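Side-chain contacts in Sts-2 protein (Mus musculus, PDB 3D4I), which restrains T-cell receptor signaling and carries, in this 2H-phosphatase (PGM) domain, an acid-dependent phosphatase activity: residues 10-15 against 246-251; 126-131 against 219-224; 181-186 against 197-202; 205-210 against 225-230. One frame throughout, in Å; residues are numbered along the deposited sequence.

Interaction 1 (10-15 against 246-251); sequences RGILVI and GKWDLV. Unlike the reference sequence in segment 10-15: Ile15 (reference Val).
Trp248 lays the far end of its six-membered ring against Ile12 and Arg10. Its CZ3 and CH2 do the touching. Ile12 CG1 lies 3.7 Å from Trp248 CZ3 and approaches the indole obliquely. With CG1 anti to its own carbonyl carbon (chi1 -78°), Ile12 turns that branch to the indole. From Arg10 the aliphatic part of the chain is used, with CD 4.2 Å from Trp248 CH2. The guanidinium plane is turned 50° from the ring, and it is CD that touches. NH1 of Arg10 instead hydrogen-bonds the carbonyl oxygen of Ile187. The carbonyl carbon of Gly11 lies at the ring edge, 4.2 Å from Trp248 CZ3. No hydrogen bond crosses this contact. With an alanine in place of Trp248 the indole is lost, and Ile12 CG1 and Arg10 CD would probably be left without their packing partner. Strand 236-241 runs between strands 11-16 and 248-251 in the mixed sheet, and the indole reaches past it. Ile187 of helix 172-187 also packs on Trp248.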
loop_
_atom_site.group_PDB
_atom_site.type_symbol
_atom_site.label_atom_id
_atom_site.label_comp_id
_atom_site.label_asym_id
_atom_site.label_seq_id
_atom_site.Cartn_x
_atom_site.Cartn_y
_atom_site.Cartn_z
ATOM N N ARG A 10 -23.904 -19.988 -3.115
ATOM C CA ARG A 10 -22.694 -19.996 -3.910
ATOM C C ARG A 10 -22.349 -18.582 -4.401
ATOM O O ARG A 10 -23.217 -17.857 -4.901
ATOM C CB ARG A 10 -22.878 -20.923 -5.107
ATOM C CG ARG A 10 -21.584 -21.505 -5.570
ATOM C CD ARG A 10 -21.754 -22.392 -6.741
ATOM N NE ARG A 10 -20.431 -22.741 -7.237
ATOM C CZ ARG A 10 -20.192 -23.430 -8.346
ATOM N NH1 ARG A 10 -21.195 -23.843 -9.108
ATOM N NH2 ARG A 10 -18.928 -23.685 -8.694
ATOM N N GLY A 11 -21.074 -18.208 -4.302
ATOM C CA GLY A 11 -20.641 -16.883 -4.760
ATOM C C GLY A 11 -19.502 -16.933 -5.763
ATOM O O GLY A 11 -18.674 -17.858 -5.739
ATOM N N ILE A 12 -19.468 -15.936 -6.645
ATOM C CA ILE A 12 -18.363 -15.741 -7.592
ATOM C C ILE A 12 -17.901 -14.291 -7.410
ATOM O O ILE A 12 -18.692 -13.365 -7.574
ATOM C CB ILE A 12 -18.798 -15.982 -9.047
ATOM C CG1 ILE A 12 -18.888 -17.491 -9.345
ATOM C CG2 ILE A 12 -17.829 -15.284 -10.060
ATOM C CD1 ILE A 12 -17.556 -18.100 -9.707
ATOM N N LEU A 13 -16.637 -14.119 -7.024
ATOM C CA LEU A 13 -16.100 -12.803 -6.683
ATOM C C LEU A 13 -14.962 -12.530 -7.645
ATOM O O LEU A 13 -13.904 -13.167 -7.581
ATOM C CB LEU A 13 -15.617 -12.754 -5.224
ATOM C CG LEU A 13 -15.048 -11.407 -4.736
ATOM C CD1 LEU A 13 -16.086 -10.282 -4.819
ATOM C CD2 LEU A 13 -14.546 -11.588 -3.285
ATOM N N VAL A 14 -15.217 -11.607 -8.563
ATOM C CA VAL A 14 -14.267 -11.299 -9.612
ATOM C C VAL A 14 -13.490 -10.111 -9.100
ATOM O O VAL A 14 -14.088 -9.133 -8.644
ATOM C CB VAL A 14 -14.952 -10.939 -10.937
ATOM C CG1 VAL A 14 -13.888 -10.679 -12.018
ATOM C CG2 VAL A 14 -15.885 -12.092 -11.391
ATOM N N ILE A 15 -12.168 -10.241 -9.157
ATOM C CA ILE A 15 -11.231 -9.331 -8.512
ATOM C C ILE A 15 -10.153 -8.913 -9.518
ATOM O O ILE A 15 -9.465 -9.776 -10.105
ATOM C CB ILE A 15 -10.551 -10.027 -7.288
ATOM C CG1 ILE A 15 -11.619 -10.486 -6.270
ATOM C CG2 ILE A 15 -9.588 -9.047 -6.544
ATOM C CD1 ILE A 15 -11.089 -11.352 -5.157
ATOM N N GLY A 246 -31.151 -21.566 -9.883
ATOM C CA GLY A 246 -29.865 -21.532 -10.590
ATOM C C GLY A 246 -29.568 -20.177 -11.207
ATOM O O GLY A 246 -28.635 -20.046 -11.982
ATOM N N LYS A 247 -30.361 -19.167 -10.848
ATOM C CA LYS A 247 -30.164 -17.799 -11.320
ATOM C C LYS A 247 -29.128 -17.122 -10.446
ATOM O O LYS A 247 -29.071 -17.393 -9.247
ATOM C CB LYS A 247 -31.476 -17.007 -11.200
ATOM C CG LYS A 247 -31.516 -15.738 -12.026
ATOM C CD LYS A 247 -31.931 -14.511 -11.183
ATOM C CE LYS A 247 -31.918 -13.211 -12.024
ATOM N NZ LYS A 247 -30.701 -13.068 -12.896
ATOM N N TRP A 248 -28.345 -16.233 -11.049
ATOM C CA TRP A 248 -27.324 -15.445 -10.329
ATOM C C TRP A 248 -27.741 -13.992 -10.301
ATOM O O TRP A 248 -28.296 -13.510 -11.276
ATOM C CB TRP A 248 -25.969 -15.537 -11.043
ATOM C CG TRP A 248 -25.383 -16.909 -11.071
ATOM C CD1 TRP A 248 -25.722 -17.934 -11.897
ATOM C CD2 TRP A 248 -24.315 -17.389 -10.248
ATOM N NE1 TRP A 248 -24.950 -19.048 -11.625
ATOM C CE2 TRP A 248 -24.069 -18.733 -10.622
ATOM C CE3 TRP A 248 -23.534 -16.809 -9.233
ATOM C CZ2 TRP A 248 -23.080 -19.511 -10.009
ATOM C CZ3 TRP A 248 -22.554 -17.589 -8.617
ATOM C CH2 TRP A 248 -22.338 -18.921 -9.008
ATOM N N ASP A 249 -27.446 -13.306 -9.192
ATOM C CA ASP A 249 -27.728 -11.881 -9.011
ATOM C C ASP A 249 -26.438 -11.187 -8.579
ATOM O O ASP A 249 -25.654 -11.768 -7.830
ATOM C CB ASP A 249 -28.733 -11.657 -7.864
ATOM C CG ASP A 249 -30.107 -12.232 -8.143
ATOM O OD1 ASP A 249 -30.761 -11.820 -9.125
ATOM O OD2 ASP A 249 -30.537 -13.090 -7.345
ATOM N N LEU A 250 -26.252 -9.953 -9.031
ATOM C CA LEU A 250 -25.234 -9.055 -8.497
ATOM C C LEU A 250 -25.525 -8.621 -7.060
ATOM O O LEU A 250 -26.641 -8.185 -6.725
ATOM C CB LEU A 250 -25.166 -7.808 -9.341
ATOM C CG LEU A 250 -24.294 -7.775 -10.574
ATOM C CD1 LEU A 250 -24.633 -6.513 -11.300
ATOM C CD2 LEU A 250 -22.829 -7.783 -10.144
ATOM N N VAL A 251 -24.492 -8.675 -6.233
ATOM C CA VAL A 251 -24.624 -8.513 -4.797
ATOM C C VAL A 251 -23.475 -7.582 -4.390
ATOM O O VAL A 251 -22.459 -7.532 -5.090
ATOM C CB VAL A 251 -24.556 -9.932 -4.099
ATOM C CG1 VAL A 251 -24.340 -9.844 -2.617
ATOM C CG2 VAL A 251 -25.831 -10.748 -4.384
#

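Interaction 2 (126-131 against 219-224); sequences FEWMKW and RECGDF
The Cys221 sulfur and the Phe224 ring are two bumps on the first turn of helix 221-229. They meet the indoles of Trp128 and Trp131. Cys221 SG sits 3.7 Å from Trp128 CH2, at the far end of that ring. It comes in obliquely, 66° off the ring normal, in a sulfur-aromatic contact. The thiol points this way because SG lies anti to the backbone N of Cys221 (chi1 -177°). Phe224 sets its CE2 corner against both tryptophans where the two indoles meet. Trp128 CE3 meets the edge of the phenyl ring, 4.2 Å from Phe224 CE2. Trp131 CH2 is closer, 3.5 Å from Phe224 CE2. The Trp131 and Phe224 rings are nearly parallel, with planes 8° apart, but they meet rim to rim. Their centroids are 5.8 Å apart and neither ring covers the other. The tryptophans also pack on each other and on their own loop. Trp128 CE3 lies over one face of Trp131, offset toward its rim, and Lys130 CB covers one face of Trp128. Trp128 NE1 is hydrogen-bonded to the carbonyl oxygen of Glu170. The contact joins the loop between strand 119-121 and helix 143-148 to the start of helix 221-229, both in the histidine phosphatase domain. Tyr175 of helix 172-187 stacks on Trp128, and Tyr172 of the same helix meets the Phe224 ring.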
loop_
_atom_site.group_PDB
_atom_site.type_symbol
_atom_site.label_atom_id
_atom_site.label_comp_id
_atom_site.label_asym_id
_atom_site.label_seq_id
_atom_site.Cartn_x
_atom_site.Cartn_y
_atom_site.Cartn_z
ATOM N N PHE A 126 -7.912 -14.732 -19.264
ATOM C CA PHE A 126 -6.876 -13.768 -19.604
ATOM C C PHE A 126 -7.501 -12.518 -20.236
ATOM O O PHE A 126 -8.673 -12.530 -20.643
ATOM C CB PHE A 126 -5.851 -14.399 -20.549
ATOM C CG PHE A 126 -4.674 -13.509 -20.860
ATOM C CD1 PHE A 126 -3.775 -13.138 -19.862
ATOM C CD2 PHE A 126 -4.455 -13.071 -22.152
ATOM C CE1 PHE A 126 -2.689 -12.319 -20.147
ATOM C CE2 PHE A 126 -3.373 -12.259 -22.458
ATOM C CZ PHE A 126 -2.473 -11.894 -21.446
ATOM N N GLU A 127 -6.726 -11.438 -20.300
ATOM C CA GLU A 127 -7.150 -10.201 -20.948
ATOM C C GLU A 127 -7.535 -10.431 -22.412
ATOM O O GLU A 127 -7.037 -11.360 -23.051
ATOM C CB GLU A 127 -5.990 -9.176 -20.840
ATOM C CG GLU A 127 -6.256 -7.787 -21.411
ATOM C CD GLU A 127 -7.347 -7.059 -20.658
ATOM O OE1 GLU A 127 -8.517 -7.259 -21.003
ATOM O OE2 GLU A 127 -7.029 -6.289 -19.715
ATOM N N TRP A 128 -8.435 -9.606 -22.942
ATOM C CA TRP A 128 -8.712 -9.579 -24.382
ATOM C C TRP A 128 -7.405 -9.359 -25.138
ATOM O O TRP A 128 -6.688 -8.408 -24.835
ATOM C CB TRP A 128 -9.702 -8.446 -24.693
ATOM C CG TRP A 128 -10.163 -8.320 -26.158
ATOM C CD1 TRP A 128 -10.082 -9.258 -27.142
ATOM C CD2 TRP A 128 -10.850 -7.204 -26.728
ATOM N NE1 TRP A 128 -10.641 -8.779 -28.309
ATOM C CE2 TRP A 128 -11.130 -7.521 -28.076
ATOM C CE3 TRP A 128 -11.247 -5.949 -26.231
ATOM C CZ2 TRP A 128 -11.761 -6.619 -28.947
ATOM C CZ3 TRP A 128 -11.898 -5.054 -27.108
ATOM C CH2 TRP A 128 -12.146 -5.397 -28.433
ATOM N N MET A 129 -7.107 -10.225 -26.121
ATOM C CA MET A 129 -5.799 -10.213 -26.823
ATOM C C MET A 129 -5.533 -8.929 -27.583
ATOM O O MET A 129 -4.385 -8.569 -27.815
ATOM C CB MET A 129 -5.665 -11.420 -27.774
ATOM C CG MET A 129 -5.684 -12.775 -27.057
ATOM S SD MET A 129 -4.180 -13.034 -26.088
ATOM C CE MET A 129 -3.000 -13.231 -27.449
ATOM N N LYS A 130 -6.611 -8.259 -27.977
ATOM C CA LYS A 130 -6.576 -6.924 -28.560
ATOM C C LYS A 130 -5.721 -5.958 -27.741
ATOM O O LYS A 130 -5.099 -5.065 -28.307
ATOM C CB LYS A 130 -8.008 -6.379 -28.628
ATOM C CG LYS A 130 -8.173 -4.954 -29.175
ATOM C CD LYS A 130 -8.022 -4.919 -30.674
ATOM C CE LYS A 130 -9.257 -5.457 -31.376
ATOM N NZ LYS A 130 -9.069 -5.439 -32.866
ATOM N N TRP A 131 -5.708 -6.138 -26.417
ATOM C CA TRP A 131 -5.016 -5.215 -25.520
ATOM C C TRP A 131 -3.702 -5.748 -24.979
ATOM O O TRP A 131 -3.134 -5.164 -24.054
ATOM C CB TRP A 131 -5.937 -4.795 -24.363
ATOM C CG TRP A 131 -7.139 -4.074 -24.854
ATOM C CD1 TRP A 131 -7.236 -3.314 -26.001
ATOM C CD2 TRP A 131 -8.425 -4.030 -24.234
ATOM N NE1 TRP A 131 -8.502 -2.801 -26.118
ATOM C CE2 TRP A 131 -9.251 -3.224 -25.045
ATOM C CE3 TRP A 131 -8.960 -4.588 -23.057
ATOM C CZ2 TRP A 131 -10.583 -2.955 -24.721
ATOM C CZ3 TRP A 131 -10.296 -4.319 -22.737
ATOM C CH2 TRP A 131 -11.087 -3.503 -23.569
ATOM N N ARG A 219 -22.214 -6.429 -23.541
ATOM C CA ARG A 219 -22.335 -4.992 -23.759
ATOM C C ARG A 219 -21.746 -4.695 -25.121
ATOM O O ARG A 219 -20.877 -5.427 -25.580
ATOM C CB ARG A 219 -21.524 -4.219 -22.717
ATOM C CG ARG A 219 -22.061 -4.274 -21.337
ATOM C CD ARG A 219 -21.277 -3.366 -20.430
ATOM N NE ARG A 219 -21.700 -3.540 -19.043
ATOM C CZ ARG A 219 -22.634 -2.813 -18.441
ATOM N NH1 ARG A 219 -23.272 -1.857 -19.100
ATOM N NH2 ARG A 219 -22.933 -3.051 -17.173
ATOM N N GLU A 220 -22.220 -3.630 -25.771
ATOM C CA GLU A 220 -21.570 -3.107 -26.969
ATOM C C GLU A 220 -20.097 -2.825 -26.624
ATOM O O GLU A 220 -19.792 -2.373 -25.526
ATOM C CB GLU A 220 -22.266 -1.822 -27.430
ATOM C CG GLU A 220 -21.957 -1.386 -28.868
ATOM C CD GLU A 220 -20.748 -0.441 -28.982
ATOM O OE1 GLU A 220 -20.560 0.421 -28.090
ATOM O OE2 GLU A 220 -19.989 -0.552 -29.979
ATOM N N CYS A 221 -19.203 -3.102 -27.569
ATOM C CA CYS A 221 -17.762 -3.028 -27.320
ATOM C C CYS A 221 -17.299 -1.698 -26.742
ATOM O O CYS A 221 -16.473 -1.685 -25.831
ATOM C CB CYS A 221 -16.986 -3.325 -28.599
ATOM S SG CYS A 221 -15.202 -3.342 -28.353
ATOM N N GLY A 222 -17.812 -0.591 -27.293
ATOM C CA GLY A 222 -17.435 0.769 -26.867
ATOM C C GLY A 222 -17.861 1.056 -25.443
ATOM O O GLY A 222 -17.125 1.652 -24.666
ATOM N N ASP A 223 -19.069 0.607 -25.119
ATOM C CA ASP A 223 -19.635 0.654 -23.785
ATOM C C ASP A 223 -18.796 -0.168 -22.800
ATOM O O ASP A 223 -18.520 0.277 -21.681
ATOM C CB ASP A 223 -21.077 0.130 -23.871
ATOM C CG ASP A 223 -22.045 1.177 -24.383
ATOM O OD1 ASP A 223 -21.822 2.382 -24.119
ATOM O OD2 ASP A 223 -23.029 0.796 -25.046
ATOM N N PHE A 224 -18.391 -1.361 -23.228
ATOM C CA PHE A 224 -17.523 -2.249 -22.421
ATOM C C PHE A 224 -16.176 -1.542 -22.143
ATOM O O PHE A 224 -15.762 -1.414 -20.998
ATOM C CB PHE A 224 -17.376 -3.575 -23.168
ATOM C CG PHE A 224 -16.235 -4.458 -22.711
ATOM C CD1 PHE A 224 -16.368 -5.278 -21.594
ATOM C CD2 PHE A 224 -15.065 -4.542 -23.469
ATOM C CE1 PHE A 224 -15.307 -6.120 -21.194
ATOM C CE2 PHE A 224 -14.007 -5.391 -23.080
ATOM C CZ PHE A 224 -14.144 -6.173 -21.944
#

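Interaction 3 (181-186 against 197-202); sequences VSMGQI and TLIVSH
Ile199 points from strand 196-201 toward Met183 and Ile186 on helix 172-187. This is the close part of the contact. Ile186 and Ile199 reach toward each other tip to tip, with Ile186 CD1 3.9 Å from Ile199 CD1. Ile186 CG2 supports the same methyl, 4.1 Å from Ile199 CD1. Met183 arrives at a neighbouring point, its CE 4.0 Å from Ile199 CG1. The Met183 chain is bent at chi2 (-44°) and chi3 (-70°). The bends bring its methyl nearer the strand than the direction of its first bond would suggest. All the contacts are between apolar groups, and no hydrogen bond crosses.

The axes of 181-186 and 197-201 run roughly antiparallel, at 153°, and come within 11.8 Å. Helix 172-187 is packed here on one face of the central sheet, within the histidine phosphatase fold. Leu198 faces the other side of that sheet, where Ile107 of helix 98-111 touches it.

The looser part is at Thr197. Its CG2 is 4.4 Å from Ile186 CG2, which makes this the longest of the three residue pairings. Phe93 of strand 89-94 touches both of these residues. On the outer side of the helix, Val181 and Gly184 are exposed and take no part. Ile12 of strand 11-16 packs against Met183, Thr197 and Ile199.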
loop_
_atom_site.group_PDB
_atom_site.type_symbol
_atom_site.label_atom_id
_atom_site.label_comp_id
_atom_site.label_asym_id
_atom_site.label_seq_id
_atom_site.Cartn_x
_atom_site.Cartn_y
_atom_site.Cartn_z
ATOM N N VAL A 181 -17.706 -19.243 -21.990
ATOM C CA VAL A 181 -17.461 -20.684 -21.985
ATOM C C VAL A 181 -16.629 -21.098 -20.769
ATOM O O VAL A 181 -16.910 -22.117 -20.130
ATOM C CB VAL A 181 -16.793 -21.114 -23.314
ATOM C CG1 VAL A 181 -16.231 -22.518 -23.229
ATOM C CG2 VAL A 181 -17.810 -20.976 -24.466
ATOM N N SER A 182 -15.629 -20.280 -20.433
ATOM C CA SER A 182 -14.767 -20.550 -19.286
ATOM C C SER A 182 -15.533 -20.459 -17.985
ATOM O O SER A 182 -15.362 -21.307 -17.118
ATOM C CB SER A 182 -13.551 -19.606 -19.277
ATOM O OG SER A 182 -12.874 -19.700 -20.521
ATOM N N MET A 183 -16.357 -19.418 -17.838
ATOM C CA MET A 183 -17.191 -19.260 -16.654
ATOM C C MET A 183 -18.177 -20.426 -16.541
ATOM O O MET A 183 -18.410 -20.926 -15.443
ATOM C CB MET A 183 -17.937 -17.928 -16.668
ATOM C CG MET A 183 -17.031 -16.686 -16.363
ATOM S SD MET A 183 -15.885 -16.926 -14.968
ATOM C CE MET A 183 -16.980 -16.958 -13.565
ATOM N N GLY A 184 -18.738 -20.850 -17.676
ATOM C CA GLY A 184 -19.543 -22.084 -17.724
ATOM C C GLY A 184 -18.849 -23.289 -17.122
ATOM O O GLY A 184 -19.436 -24.007 -16.298
ATOM N N GLN A 185 -17.602 -23.536 -17.535
ATOM C CA GLN A 185 -16.819 -24.659 -17.004
ATOM C C GLN A 185 -16.483 -24.472 -15.524
ATOM O O GLN A 185 -16.538 -25.420 -14.742
ATOM C CB GLN A 185 -15.550 -24.894 -17.831
ATOM C CG GLN A 185 -14.529 -25.829 -17.184
ATOM C CD GLN A 185 -13.444 -26.334 -18.157
ATOM O OE1 GLN A 185 -13.743 -26.743 -19.282
ATOM N NE2 GLN A 185 -12.184 -26.321 -17.705
ATOM N N ILE A 186 -16.154 -23.244 -15.140
ATOM C CA ILE A 186 -15.834 -22.943 -13.750
ATOM C C ILE A 186 -17.024 -23.270 -12.842
ATOM O O ILE A 186 -16.856 -23.934 -11.818
ATOM C CB ILE A 186 -15.353 -21.463 -13.578
ATOM C CG1 ILE A 186 -13.977 -21.285 -14.237
ATOM C CG2 ILE A 186 -15.282 -21.073 -12.111
ATOM C CD1 ILE A 186 -13.478 -19.853 -14.271
ATOM N N THR A 197 -16.041 -18.662 -4.889
ATOM C CA THR A 197 -14.934 -18.869 -5.801
ATOM C C THR A 197 -14.346 -17.515 -6.217
ATOM O O THR A 197 -15.068 -16.626 -6.668
ATOM C CB THR A 197 -15.401 -19.615 -7.070
ATOM O OG1 THR A 197 -15.863 -20.919 -6.696
ATOM C CG2 THR A 197 -14.253 -19.755 -8.094
ATOM N N LEU A 198 -13.025 -17.372 -6.090
ATOM C CA LEU A 198 -12.371 -16.131 -6.557
ATOM C C LEU A 198 -11.946 -16.256 -8.013
ATOM O O LEU A 198 -11.428 -17.290 -8.420
ATOM C CB LEU A 198 -11.173 -15.793 -5.662
ATOM C CG LEU A 198 -11.340 -15.821 -4.120
ATOM C CD1 LEU A 198 -10.041 -15.356 -3.447
ATOM C CD2 LEU A 198 -12.481 -14.956 -3.644
ATOM N N ILE A 199 -12.199 -15.207 -8.795
ATOM C CA ILE A 199 -11.790 -15.120 -10.176
ATOM C C ILE A 199 -10.850 -13.909 -10.224
ATOM O O ILE A 199 -11.300 -12.772 -10.245
ATOM C CB ILE A 199 -13.006 -14.892 -11.145
ATOM C CG1 ILE A 199 -14.086 -16.002 -11.010
ATOM C CG2 ILE A 199 -12.546 -14.719 -12.598
ATOM C CD1 ILE A 199 -13.626 -17.408 -11.284
ATOM N N VAL A 200 -9.545 -14.162 -10.214
ATOM C CA VAL A 200 -8.569 -13.078 -10.095
ATOM C C VAL A 200 -8.036 -12.788 -11.484
ATOM O O VAL A 200 -7.333 -13.619 -12.080
ATOM C CB VAL A 200 -7.396 -13.459 -9.175
ATOM C CG1 VAL A 200 -6.425 -12.248 -9.033
ATOM C CG2 VAL A 200 -7.922 -13.913 -7.789
ATOM N N SER A 201 -8.384 -11.620 -12.004
ATOM C CA SER A 201 -8.248 -11.377 -13.440
ATOM C C SER A 201 -8.046 -9.889 -13.692
ATOM O O SER A 201 -7.446 -9.184 -12.854
ATOM C CB SER A 201 -9.491 -11.948 -14.164
ATOM O OG SER A 201 -9.374 -11.847 -15.576
ATOM N N HIS A 202 -8.553 -9.425 -14.831
ATOM C CA HIS A 202 -8.304 -8.114 -15.405
ATOM C C HIS A 202 -9.550 -7.265 -15.271
ATOM O O HIS A 202 -10.613 -7.792 -14.968
ATOM C CB HIS A 202 -7.955 -8.288 -16.893
ATOM C CG HIS A 202 -6.792 -9.212 -17.112
ATOM N ND1 HIS A 202 -5.482 -8.777 -17.100
ATOM C CD2 HIS A 202 -6.741 -10.557 -17.263
ATOM C CE1 HIS A 202 -4.676 -9.814 -17.282
ATOM N NE2 HIS A 202 -5.415 -10.908 -17.364
#

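Interaction 4 (205-210 against 225-230); sequences ALDSCT and AQLVRK
Asp207 faces Leu227 and Val228, and these three residues make the contact. Asp207 has the most area buried by it. The Asp207 and Leu227 side chains cross at about a right angle. Leu227 CD2 lies 3.8 Å from Asp207 OD1 and 4.1 Å from Asp207 CG. This is a methyl packed against a carboxylate, not a polar bond. The charge of Asp207 is met by Arg219, whose NE forms a salt bridge with OD1. Leu227 also touches Arg219, so its methyl lies beside both partners of the ion pair.

The carboxylate is directed here by a first torsion of -169°, which sets Asp207 CG anti to the backbone N. Two helices of the histidine phosphatase fold meet at this point. Helix 205-208 follows closely after strand 196-201, and helix 221-229 comes later in the chain. Their backbones come within 7.5 Å, measured from Asp207 CA to Val228 CA.

Val228 fills the remaining part of the contact. Its CG1 lies 4.2 Å from Asp207 CB, so it meets the methylene and not the carboxylate. Just beyond the short helix, Thr210 OG1 donates a 2.7 Å hydrogen bond to the carbonyl oxygen of Leu206. The second subunit packs at this site too: its Phe266 touches Leu206 and its Trp271 touches Leu227.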
loop_
_atom_site.group_PDB
_atom_site.type_symbol
_atom_site.label_atom_id
_atom_site.label_comp_id
_atom_site.label_asym_id
_atom_site.label_seq_id
_atom_site.Cartn_x
_atom_site.Cartn_y
_atom_site.Cartn_z
ATOM N N ALA A 205 -12.649 -8.480 -17.066
ATOM C CA ALA A 205 -13.342 -9.642 -16.537
ATOM C C ALA A 205 -14.504 -9.291 -15.595
ATOM O O ALA A 205 -15.425 -10.100 -15.434
ATOM C CB ALA A 205 -12.359 -10.596 -15.840
ATOM N N LEU A 206 -14.454 -8.126 -14.941
ATOM C CA LEU A 206 -15.549 -7.750 -14.040
ATOM C C LEU A 206 -16.867 -7.643 -14.812
ATOM O O LEU A 206 -17.930 -7.842 -14.232
ATOM C CB LEU A 206 -15.272 -6.477 -13.230
ATOM C CG LEU A 206 -14.503 -6.679 -11.904
ATOM C CD1 LEU A 206 -13.028 -6.850 -12.176
ATOM C CD2 LEU A 206 -14.719 -5.515 -10.955
ATOM N N ASP A 207 -16.771 -7.365 -16.111
ATOM C CA ASP A 207 -17.930 -7.369 -17.009
ATOM C C ASP A 207 -18.104 -8.729 -17.720
ATOM O O ASP A 207 -19.171 -9.363 -17.652
ATOM C CB ASP A 207 -17.833 -6.230 -18.042
ATOM C CG ASP A 207 -19.141 -6.025 -18.814
ATOM O OD1 ASP A 207 -20.165 -5.724 -18.167
ATOM O OD2 ASP A 207 -19.155 -6.125 -20.057
ATOM N N SER A 208 -17.060 -9.174 -18.402
ATOM C CA SER A 208 -17.167 -10.353 -19.257
ATOM C C SER A 208 -17.346 -11.682 -18.521
ATOM O O SER A 208 -17.832 -12.632 -19.117
ATOM C CB SER A 208 -15.963 -10.441 -20.192
ATOM O OG SER A 208 -14.825 -10.798 -19.448
ATOM N N CYS A 209 -16.930 -11.760 -17.257
ATOM C CA CYS A 209 -17.092 -12.986 -16.470
ATOM C C CYS A 209 -18.358 -12.998 -15.596
ATOM O O CYS A 209 -18.671 -14.004 -14.938
ATOM C CB CYS A 209 -15.815 -13.313 -15.669
ATOM S SG CYS A 209 -14.388 -13.702 -16.740
ATOM N N THR A 210 -19.094 -11.887 -15.588
ATOM C CA THR A 210 -20.304 -11.787 -14.761
ATOM C C THR A 210 -21.564 -11.744 -15.607
ATOM O O THR A 210 -22.535 -12.413 -15.273
ATOM C CB THR A 210 -20.278 -10.595 -13.759
ATOM O OG1 THR A 210 -20.170 -9.359 -14.471
ATOM C CG2 THR A 210 -19.088 -10.723 -12.803
ATOM N N ALA A 225 -15.542 -1.021 -23.189
ATOM C CA ALA A 225 -14.228 -0.379 -23.044
ATOM C C ALA A 225 -14.249 0.827 -22.085
ATOM O O ALA A 225 -13.340 1.014 -21.256
ATOM C CB ALA A 225 -13.675 -0.006 -24.430
ATOM N N GLN A 226 -15.305 1.628 -22.179
ATOM C CA GLN A 226 -15.510 2.785 -21.288
ATOM C C GLN A 226 -15.687 2.331 -19.841
ATOM O O GLN A 226 -15.104 2.915 -18.917
ATOM C CB GLN A 226 -16.708 3.636 -21.761
ATOM C CG GLN A 226 -16.416 4.449 -23.023
ATOM C CD GLN A 226 -17.653 4.938 -23.763
ATOM O OE1 GLN A 226 -17.614 5.141 -24.974
ATOM N NE2 GLN A 226 -18.758 5.128 -23.042
ATOM N N LEU A 227 -16.424 1.231 -19.658
ATOM C CA LEU A 227 -16.737 0.694 -18.340
ATOM C C LEU A 227 -15.506 0.161 -17.631
ATOM O O LEU A 227 -15.314 0.413 -16.442
ATOM C CB LEU A 227 -17.762 -0.447 -18.483
ATOM C CG LEU A 227 -18.863 -0.715 -17.454
ATOM C CD1 LEU A 227 -20.173 -0.114 -17.937
ATOM C CD2 LEU A 227 -19.041 -2.230 -17.271
ATOM N N VAL A 228 -14.675 -0.586 -18.353
ATOM C CA VAL A 228 -13.579 -1.314 -17.726
ATOM C C VAL A 228 -12.329 -0.452 -17.476
ATOM O O VAL A 228 -11.546 -0.701 -16.555
ATOM C CB VAL A 228 -13.325 -2.719 -18.396
ATOM C CG1 VAL A 228 -14.596 -3.568 -18.271
ATOM C CG2 VAL A 228 -12.887 -2.612 -19.854
ATOM N N ARG A 229 -12.211 0.620 -18.248
ATOM C CA ARG A 229 -11.267 1.697 -17.967
ATOM C C ARG A 229 -11.327 2.147 -16.498
ATOM O O ARG A 229 -10.298 2.460 -15.892
ATOM C CB ARG A 229 -11.609 2.862 -18.904
ATOM C CG ARG A 229 -10.727 4.070 -18.800
ATOM C CD ARG A 229 -11.235 5.135 -19.747
ATOM N NE ARG A 229 -11.952 6.213 -19.079
ATOM C CZ ARG A 229 -11.382 7.073 -18.236
ATOM N NH1 ARG A 229 -10.091 6.958 -17.921
ATOM N NH2 ARG A 229 -12.107 8.044 -17.696
ATOM N N LYS A 230 -12.532 2.146 -15.931
ATOM C CA LYS A 230 -12.823 2.735 -14.617
ATOM C C LYS A 230 -12.518 1.899 -13.350
ATOM O O LYS A 230 -12.586 2.405 -12.220
ATOM C CB LYS A 230 -14.289 3.180 -14.586
ATOM C CG LYS A 230 -14.619 4.242 -15.648
ATOM C CD LYS A 230 -15.796 5.112 -15.248
ATOM C CE LYS A 230 -15.812 6.402 -16.074
ATOM N NZ LYS A 230 -17.071 7.206 -15.880
#

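In the fold
Interactions 1 and 3 share the central sheet. Strands 11-16 and 196-201 are neighbours there, and the contact centres are 11 Å apart. Interactions 2 and 4 share helix 221-229, with centres 8 Å apart. The Arg219 to Asp207 salt bridge ties these two together. Along the chain, interaction 1 joins the first strand of the sheet to the last and spans the other three. The segments of interactions 2 and 4 alternate, while interaction 3 closes before interaction 4 opens. His202 after strand 196-201 packs on 126-131, linking interactions 2 and 3. The four thus join sheet, helices and loop into one histidine phosphatase fold. Interactions 1, 2 and 4 also touch the second subunit; interaction 3 does not.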